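Local coordinates for protein BtGH115A (Bacteroides thetaiotaomicron, PDB 5BY3) that acts as a family GH115 4-O-methyl-alpha-glucuronidase with specificity for decorated arabinogalactans, at residues T504-E508 against E730-E734; D367-G371 against G398-H403; I694-P698 against R738-I742. All blocks are in the same frame, centred on the assembly; numbering follows the deposited sequence.

Contact 1 (T504-E508 against E730-E734); sequences TREEE and EEWKE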
loop_
_atom_site.group_PDB
_atom_site.type_symbol
_atom_site.label_atom_id
_atom_site.label_comp_id
_atom_site.label_asym_id
_atom_site.label_seq_id
_atom_site.Cartn_x
_atom_site.Cartn_y
_atom_site.Cartn_z
ATOM N N THR A 504 -8.360 20.666 7.821
ATOM C CA THR A 504 -8.378 20.518 9.278
ATOM C C THR A 504 -7.161 19.665 9.671
ATOM O O THR A 504 -6.476 19.114 8.821
ATOM C CB THR A 504 -9.666 19.794 9.772
ATOM O OG1 THR A 504 -9.817 18.566 9.073
ATOM C CG2 THR A 504 -10.924 20.620 9.561
ATOM N N ARG A 505 -6.874 19.567 10.960
ATOM C CA ARG A 505 -5.835 18.659 11.442
ATOM C C ARG A 505 -6.343 17.763 12.553
ATOM O O ARG A 505 -7.361 18.060 13.209
ATOM C CB ARG A 505 -4.544 19.416 11.804
ATOM C CG ARG A 505 -3.552 19.300 10.670
ATOM C CD ARG A 505 -2.962 20.601 10.208
ATOM N NE ARG A 505 -1.863 20.980 11.077
ATOM C CZ ARG A 505 -0.795 21.685 10.708
ATOM N NH1 ARG A 505 -0.630 22.086 9.444
ATOM N NH2 ARG A 505 0.120 21.968 11.611
ATOM N N GLU A 506 -5.661 16.634 12.698
ATOM C CA GLU A 506 -5.885 15.677 13.773
ATOM C C GLU A 506 -4.636 15.612 14.640
ATOM O O GLU A 506 -3.549 15.999 14.192
ATOM C CB GLU A 506 -6.247 14.308 13.214
ATOM C CG GLU A 506 -7.716 14.161 12.889
ATOM C CD GLU A 506 -8.653 14.359 14.092
ATOM O OE1 GLU A 506 -8.476 13.724 15.146
ATOM O OE2 GLU A 506 -9.602 15.144 13.975
ATOM N N GLU A 507 -4.825 15.176 15.891
ATOM C CA GLU A 507 -3.803 15.158 16.960
ATOM C C GLU A 507 -3.066 16.464 17.250
ATOM O O GLU A 507 -1.931 16.442 17.717
ATOM C CB GLU A 507 -2.824 14.005 16.769
ATOM C CG GLU A 507 -3.539 12.655 16.715
ATOM C CD GLU A 507 -2.610 11.512 16.355
ATOM O OE1 GLU A 507 -1.404 11.772 16.094
ATOM O OE2 GLU A 507 -3.105 10.359 16.339
ATOM N N GLU A 508 -3.732 17.598 17.040
ATOM C CA GLU A 508 -3.092 18.901 17.256
ATOM C C GLU A 508 -3.271 19.521 18.638
ATOM O O GLU A 508 -2.624 20.556 18.909
ATOM C CB GLU A 508 -3.554 19.922 16.231
ATOM C CG GLU A 508 -2.853 19.884 14.893
ATOM C CD GLU A 508 -1.395 20.263 14.932
ATOM O OE1 GLU A 508 -0.949 20.988 15.840
ATOM O OE2 GLU A 508 -0.685 19.830 14.024
ATOM N N GLU A 730 5.997 21.039 11.598
ATOM C CA GLU A 730 4.984 21.834 10.908
ATOM C C GLU A 730 5.118 21.753 9.357
ATOM O O GLU A 730 4.116 21.512 8.661
ATOM C CB GLU A 730 5.058 23.290 11.408
ATOM C CG GLU A 730 3.942 24.211 10.933
ATOM C CD GLU A 730 2.562 23.698 11.310
ATOM O OE1 GLU A 730 2.414 23.099 12.408
ATOM O OE2 GLU A 730 1.634 23.882 10.492
ATOM N N GLU A 731 6.346 21.909 8.836
ATOM C CA GLU A 731 6.617 21.786 7.410
ATOM C C GLU A 731 6.333 20.399 6.830
ATOM O O GLU A 731 5.774 20.289 5.734
ATOM C CB GLU A 731 8.045 22.182 7.065
ATOM C CG GLU A 731 8.265 22.428 5.591
ATOM C CD GLU A 731 9.644 22.964 5.309
ATOM O OE1 GLU A 731 10.654 22.197 5.308
ATOM O OE2 GLU A 731 9.707 24.180 5.056
ATOM N N TRP A 732 6.726 19.357 7.551
ATOM C CA TRP A 732 6.425 18.010 7.140
ATOM C C TRP A 732 4.889 17.795 7.071
ATOM O O TRP A 732 4.404 17.042 6.226
ATOM C CB TRP A 732 7.121 16.975 8.039
ATOM C CG TRP A 732 6.681 15.557 7.722
ATOM C CD1 TRP A 732 7.203 14.706 6.772
ATOM C CD2 TRP A 732 5.558 14.868 8.296
ATOM N NE1 TRP A 732 6.490 13.507 6.755
ATOM C CE2 TRP A 732 5.482 13.585 7.679
ATOM C CE3 TRP A 732 4.631 15.194 9.295
ATOM C CZ2 TRP A 732 4.527 12.632 8.049
ATOM C CZ3 TRP A 732 3.656 14.247 9.623
ATOM C CH2 TRP A 732 3.618 12.993 8.998
ATOM N N LYS A 733 4.142 18.475 7.928
ATOM C CA LYS A 733 2.694 18.271 8.006
ATOM C C LYS A 733 2.084 18.882 6.760
ATOM O O LYS A 733 1.273 18.265 6.106
ATOM C CB LYS A 733 2.102 18.909 9.278
ATOM C CG LYS A 733 2.231 18.031 10.520
ATOM C CD LYS A 733 1.824 18.795 11.767
ATOM C CE LYS A 733 2.017 17.970 13.043
ATOM N NZ LYS A 733 1.722 18.812 14.248
ATOM N N GLU A 734 2.507 20.100 6.463
ATOM C CA GLU A 734 2.190 20.820 5.253
ATOM C C GLU A 734 2.561 19.975 4.045
ATOM O O GLU A 734 1.741 19.813 3.139
ATOM C CB GLU A 734 2.968 22.147 5.236
ATOM C CG GLU A 734 2.171 23.413 5.504
ATOM C CD GLU A 734 1.008 23.201 6.458
ATOM O OE1 GLU A 734 1.270 22.977 7.653
ATOM O OE2 GLU A 734 -0.167 23.258 6.023
#

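Contact 2 (D367-G371 against G398-H403); sequences DDNYG and GRPHDH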
loop_
_atom_site.group_PDB
_atom_site.type_symbol
_atom_site.label_atom_id
_atom_site.label_comp_id
_atom_site.label_asym_id
_atom_site.label_seq_id
_atom_site.Cartn_x
_atom_site.Cartn_y
_atom_site.Cartn_z
ATOM N N ASP A 367 7.733 3.933 6.152
ATOM C CA ASP A 367 7.380 5.177 5.471
ATOM C C ASP A 367 6.846 6.137 6.540
ATOM O O ASP A 367 6.720 5.730 7.672
ATOM C CB ASP A 367 6.374 4.914 4.349
ATOM C CG ASP A 367 4.927 4.699 4.857
ATOM O OD1 ASP A 367 4.629 4.711 6.088
ATOM O OD2 ASP A 367 4.065 4.534 3.985
ATOM N N ASP A 368 6.521 7.387 6.178
ATOM C CA ASP A 368 6.112 8.401 7.151
ATOM C C ASP A 368 4.581 8.448 7.280
ATOM O O ASP A 368 4.000 9.465 7.644
ATOM C CB ASP A 368 6.674 9.756 6.720
ATOM C CG ASP A 368 6.107 10.256 5.356
ATOM O OD1 ASP A 368 5.387 9.517 4.636
ATOM O OD2 ASP A 368 6.379 11.429 5.010
ATOM N N ASN A 369 3.952 7.334 6.932
ATOM C CA ASN A 369 2.520 7.151 6.957
ATOM C C ASN A 369 1.805 7.743 5.756
ATOM O O ASN A 369 0.606 7.492 5.581
ATOM C CB ASN A 369 1.892 7.661 8.276
ATOM C CG ASN A 369 2.680 7.241 9.517
ATOM O OD1 ASN A 369 3.092 8.098 10.323
ATOM N ND2 ASN A 369 2.890 5.945 9.680
ATOM N N TYR A 370 2.520 8.538 4.948
ATOM C CA TYR A 370 1.949 9.106 3.733
ATOM C C TYR A 370 2.703 8.639 2.494
ATOM O O TYR A 370 2.698 9.308 1.445
ATOM C CB TYR A 370 1.794 10.616 3.869
ATOM C CG TYR A 370 0.895 11.026 5.049
ATOM C CD1 TYR A 370 1.315 10.885 6.371
ATOM C CD2 TYR A 370 -0.402 11.547 4.836
ATOM C CE1 TYR A 370 0.486 11.243 7.432
ATOM C CE2 TYR A 370 -1.246 11.910 5.901
ATOM C CZ TYR A 370 -0.801 11.754 7.183
ATOM O OH TYR A 370 -1.610 12.091 8.225
ATOM N N GLY A 371 3.303 7.449 2.592
ATOM C CA GLY A 371 3.909 6.783 1.436
ATOM C C GLY A 371 5.288 7.299 1.021
ATOM O O GLY A 371 5.752 7.033 -0.111
ATOM N N GLY A 398 -3.825 9.210 11.977
ATOM C CA GLY A 398 -2.801 10.024 12.617
ATOM C C GLY A 398 -2.692 11.418 12.064
ATOM O O GLY A 398 -3.575 11.850 11.336
ATOM N N ARG A 399 -1.607 12.105 12.444
ATOM C CA ARG A 399 -1.320 13.483 12.103
ATOM C C ARG A 399 -0.511 13.556 10.804
ATOM O O ARG A 399 0.260 12.643 10.522
ATOM C CB ARG A 399 -0.447 14.120 13.193
ATOM C CG ARG A 399 0.984 13.553 13.229
ATOM C CD ARG A 399 1.765 14.096 14.393
ATOM N NE ARG A 399 1.209 13.549 15.619
ATOM C CZ ARG A 399 1.611 13.854 16.845
ATOM N NH1 ARG A 399 2.603 14.722 17.076
ATOM N NH2 ARG A 399 1.007 13.263 17.843
ATOM N N PRO A 400 -0.646 14.640 10.034
ATOM C CA PRO A 400 -1.608 15.752 10.274
ATOM C C PRO A 400 -3.103 15.409 10.044
ATOM O O PRO A 400 -3.971 16.152 10.499
ATOM C CB PRO A 400 -1.149 16.797 9.262
ATOM C CG PRO A 400 -0.645 15.958 8.111
ATOM C CD PRO A 400 0.070 14.795 8.751
ATOM N N HIS A 401 -3.426 14.319 9.333
ATOM C CA HIS A 401 -4.858 13.930 9.160
ATOM C C HIS A 401 -5.002 12.452 8.722
ATOM O O HIS A 401 -4.230 12.008 7.892
ATOM C CB HIS A 401 -5.555 14.887 8.163
ATOM C CG HIS A 401 -7.038 14.806 8.207
ATOM N ND1 HIS A 401 -7.731 13.705 7.748
ATOM C CD2 HIS A 401 -7.965 15.665 8.702
ATOM C CE1 HIS A 401 -9.026 13.891 7.966
ATOM N NE2 HIS A 401 -9.193 15.073 8.538
ATOM N N ASP A 402 -5.996 11.717 9.235
ATOM C CA ASP A 402 -6.291 10.338 8.746
ATOM C C ASP A 402 -6.652 10.346 7.253
ATOM O O ASP A 402 -7.354 11.253 6.784
ATOM C CB ASP A 402 -7.498 9.656 9.396
ATOM C CG ASP A 402 -7.623 9.838 10.933
ATOM O OD1 ASP A 402 -6.785 10.510 11.596
ATOM O OD2 ASP A 402 -8.652 9.288 11.462
ATOM N N HIS A 403 -6.148 9.342 6.520
ATOM C CA HIS A 403 -6.755 8.941 5.276
ATOM C C HIS A 403 -7.274 7.533 5.422
ATOM O O HIS A 403 -6.526 6.564 5.250
ATOM C CB HIS A 403 -5.820 9.107 4.072
ATOM C CG HIS A 403 -4.421 8.596 4.272
ATOM N ND1 HIS A 403 -3.504 9.232 5.093
ATOM C CD2 HIS A 403 -3.768 7.540 3.715
ATOM C CE1 HIS A 403 -2.348 8.584 5.028
ATOM N NE2 HIS A 403 -2.492 7.536 4.226
HETATM O O HOH W 1 2.190 10.590 11.511
#

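Contact 3 (I694-P698 against R738-I742); sequences IRLLP and RNQAI. With SO4 (sulfate ion), chain B.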
loop_
_atom_site.group_PDB
_atom_site.type_symbol
_atom_site.label_atom_id
_atom_site.label_comp_id
_atom_site.label_asym_id
_atom_site.label_seq_id
_atom_site.Cartn_x
_atom_site.Cartn_y
_atom_site.Cartn_z
ATOM N N ILE A 694 9.456 26.954 -6.343
ATOM C CA ILE A 694 9.913 25.631 -6.768
ATOM C C ILE A 694 9.159 24.573 -5.967
ATOM O O ILE A 694 9.103 24.638 -4.733
ATOM C CB ILE A 694 11.439 25.454 -6.572
ATOM C CG1 ILE A 694 12.198 26.533 -7.332
ATOM C CG2 ILE A 694 11.900 24.080 -7.044
ATOM C CD1 ILE A 694 13.659 26.627 -6.953
ATOM N N ARG A 695 8.565 23.624 -6.679
ATOM C CA ARG A 695 7.724 22.621 -6.079
ATOM C C ARG A 695 8.387 21.271 -6.355
ATOM O O ARG A 695 8.760 20.953 -7.501
ATOM C CB ARG A 695 6.345 22.636 -6.721
ATOM C CG ARG A 695 5.308 23.730 -6.416
ATOM C CD ARG A 695 5.488 24.593 -5.187
ATOM N NE ARG A 695 4.619 25.790 -5.213
ATOM C CZ ARG A 695 3.281 25.804 -5.103
ATOM N NH1 ARG A 695 2.574 24.675 -4.989
ATOM N NH2 ARG A 695 2.628 26.967 -5.121
ATOM N N LEU A 696 8.554 20.480 -5.298
ATOM C CA LEU A 696 9.256 19.215 -5.383
ATOM C C LEU A 696 8.452 18.143 -4.678
ATOM O O LEU A 696 7.568 18.434 -3.875
ATOM C CB LEU A 696 10.658 19.294 -4.767
ATOM C CG LEU A 696 11.587 20.430 -5.184
ATOM C CD1 LEU A 696 11.678 21.453 -4.049
ATOM C CD2 LEU A 696 12.943 19.829 -5.519
ATOM N N LEU A 697 8.762 16.892 -4.990
ATOM C CA LEU A 697 8.157 15.773 -4.284
ATOM C C LEU A 697 8.679 15.870 -2.857
ATOM O O LEU A 697 9.910 15.983 -2.681
ATOM C CB LEU A 697 8.558 14.437 -4.926
ATOM C CG LEU A 697 7.782 13.197 -4.467
ATOM C CD1 LEU A 697 6.332 13.282 -4.912
ATOM C CD2 LEU A 697 8.460 11.900 -4.943
ATOM N N PRO A 698 7.768 15.875 -1.847
ATOM C CA PRO A 698 8.233 15.949 -0.461
ATOM C C PRO A 698 8.793 14.592 0.042
ATOM O O PRO A 698 8.509 14.172 1.172
ATOM C CB PRO A 698 6.978 16.333 0.299
ATOM C CG PRO A 698 5.869 15.634 -0.462
ATOM C CD PRO A 698 6.319 15.576 -1.910
ATOM N N ARG A 738 -0.344 18.135 0.962
ATOM C CA ARG A 738 -0.409 18.701 -0.381
ATOM C C ARG A 738 0.485 17.945 -1.374
ATOM O O ARG A 738 0.503 18.251 -2.563
ATOM C CB ARG A 738 -0.051 20.209 -0.364
ATOM C CG ARG A 738 1.402 20.468 -0.075
ATOM C CD ARG A 738 1.687 21.896 0.297
ATOM N NE ARG A 738 3.040 21.894 0.779
ATOM C CZ ARG A 738 3.573 22.793 1.609
ATOM N NH1 ARG A 738 2.863 23.837 2.053
ATOM N NH2 ARG A 738 4.833 22.621 1.986
ATOM N N ASN A 739 1.221 16.962 -0.856
ATOM C CA ASN A 739 2.255 16.237 -1.590
ATOM C C ASN A 739 3.197 17.159 -2.397
ATOM O O ASN A 739 3.584 16.841 -3.519
ATOM C CB ASN A 739 1.631 15.155 -2.471
ATOM C CG ASN A 739 1.092 14.011 -1.663
ATOM O OD1 ASN A 739 1.843 13.263 -1.002
ATOM N ND2 ASN A 739 -0.227 13.884 -1.664
ATOM N N GLN A 740 3.557 18.299 -1.828
ATOM C CA GLN A 740 4.690 19.054 -2.365
ATOM C C GLN A 740 5.459 19.708 -1.242
ATOM O O GLN A 740 4.841 20.329 -0.343
ATOM C CB GLN A 740 4.251 20.172 -3.322
ATOM C CG GLN A 740 3.555 19.743 -4.592
ATOM C CD GLN A 740 3.300 20.888 -5.519
ATOM O OE1 GLN A 740 2.870 21.952 -5.100
ATOM N NE2 GLN A 740 3.583 20.687 -6.788
ATOM N N ALA A 741 6.791 19.577 -1.305
ATOM C CA ALA A 741 7.700 20.534 -0.647
ATOM C C ALA A 741 7.703 21.778 -1.506
ATOM O O ALA A 741 7.535 21.690 -2.729
ATOM C CB ALA A 741 9.106 19.986 -0.513
ATOM N N ILE A 742 7.863 22.930 -0.857
ATOM C CA ILE A 742 7.700 24.221 -1.475
ATOM C C ILE A 742 8.860 25.107 -1.033
ATOM O O ILE A 742 9.047 25.311 0.176
ATOM C CB ILE A 742 6.390 24.923 -1.057
ATOM C CG1 ILE A 742 5.146 24.147 -1.530
ATOM C CG2 ILE A 742 6.382 26.393 -1.546
ATOM C CD1 ILE A 742 3.807 24.869 -1.261
HETATM S S SO4 B . -1.259 26.508 -4.036
HETATM O O1 SO4 B . 0.217 26.646 -4.147
HETATM O O2 SO4 B . -1.836 27.644 -3.265
HETATM O O3 SO4 B . -1.858 26.464 -5.392
HETATM O O4 SO4 B . -1.561 25.265 -3.295
#

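Contact 1 (T504-E508 against E730-E734)
A five-residue salt-bridge network joins Arg505 and Glu508 of a loop to Glu730, Lys733 and Glu734 on one flank of helix 730-738. Arg505 is its centre, and the guanidinium receives acids along its edges. NH1 of Arg505 gives a hydrogen bond to OE1 of Glu734 at 2.8 Å; OE1 lies 11° out of the guanidinium plane and is met on its syn lone pair. NH2 of Arg505 lies 2.7 Å from both OE1 and OE2 of Glu730, a forked salt bridge whose two hydrogen bonds are each weak, with the carboxylate turned 21° from the guanidinium plane. Over one face of that plane runs the aliphatic part of Lys733, its CD 3.6 Å from NH2 of Arg505. Extended beyond CG, the Lys733 chain carries NZ past the guanidinium to OE2 of Glu508, 2.6 Å away on the syn side but 33° out of the carboxylate plane. OE2 of Glu508 also takes long, weak bonds from NE and NH2 of Arg505, and this shared acid probably offsets the like charges of Arg505 NH2 and Lys733 NZ, 4.4 Å apart. A methionine in place of Arg505 would probably leave the neighbouring carboxylates of Glu730 and Glu734 without the cation they share. Glu730 and Glu734 stand four residues apart, the i, i+4 spacing by which one helix flank presents two acids to a single arginine.

Contact 2 (D367-G371 against G398-H403)
Tyr370 reaches across to the 398-403 loop with its ring partly overlapped by His403, whose CE1 lies over one face, displaced toward the rim. CE1 of His403 is 3.6 Å from CD2 of Tyr370, and the two ring planes are inclined at 49°, an oblique pairing. With CG anti to the carbonyl carbon (chi1 -59°), the tyrosine points its hydroxyl into a bend of the opposite backbone, where OH donates to O of His401 at 2.6 Å. The hydroxyl meets that carbonyl from above its plane, 45° out of it. Pro400, preceded by a cis peptide bond, approaches the phenol end from the opposite direction, with CD 3.5 Å from CZ of Tyr370. Both loops follow neighbouring strands, 362-366 and 388-393, of the parallel sheet in the TIM-barrel-like family region, so the contact ties together two consecutive strand-to-helix connections. The side chain of His403 is about 9 Å from a bound nickel ion, whose site includes Leu404 and Asp436. O of Asn369 lies at the edge of the His403 imidazole, 3.2 Å from CE1 of His403. Two consecutive Asx turns shape the tyrosine's own loop: OD1 of Asp367 accepts from N of Asn369, and OD1 of Asp368 accepts from N of Tyr370 at 3.0 Å. A water extends the link beside the phenol, donating to OD1 of Asn369 and to O of Arg399. Trp732, Val736 and Leu737 of helix 730-738 also pack against Pro400, while Tyr396 meets the ring of Tyr370.

Contact 3 (I694-P698 against R738-I742)
A bend at chi2 (-17°), following a first torsion that sets CG beside the backbone N, swings the Arg695 chain along Ile742 and over to Gln740. NH1 of Arg695 donates to OE1 of Gln740 at 2.7 Å, in the carbonyl plane of the amide and its own guanidinium plane, although the two flat groups are turned 76° apart. Ile742 lies alongside, its CG1 3.7 Å from CD of Arg695 and its CD1 near the rim of one Arg695 guanidinium face and over the centre of that of Arg738. A sulfate, probably from the crystallisation liquor, accepts from NH2 of Arg695 through O1 at 2.6 Å. The backbones pair antiparallel: Leu696 and Ala741 form a hydrogen-bonded pair, N of Leu696 to O of Ala741 at 3.0 Å and N of Ala741 to O of Leu696 at 2.9 Å, beside the non-hydrogen-bonded pair of Arg695 and Ile742. CD of Pro698 rests 3.4 Å from O of Asn739. The side-chain NE2 of Gln740 is held by Asp769 and Gln770 of strand 766-772, which flanks strand 689-696 on the side away from strand 741-748. Helix 730-738, whose Asn735 touches Pro698 and Ala741, is followed, after Asn739 and Gln740, by strand 741-748.

Contact 1 is a surface cluster of charges, whereas contacts 2 and 3 are buried, contact 2 nearest the middle of the chain. Helix 730-738 and strand 741-748 follow each other: contact 1 joins the helix to the 504-508 loop, mainly by ionic side chains, and contact 3 pairs the strand with strand 689-696 by backbone bonds and an arginine-amide bond. Contact 2 instead joins two loops of the GH115 family region of the TIM-barrel clan through a phenol, a proline and backbone carbonyls. It touches contact 1, with Trp732 probably hydrogen-bonded to Asp368 and the backbone N of Glu506 probably bonded to O of Pro400, while contact 3 stays about 5 Å from contact 2 at the nearest atoms.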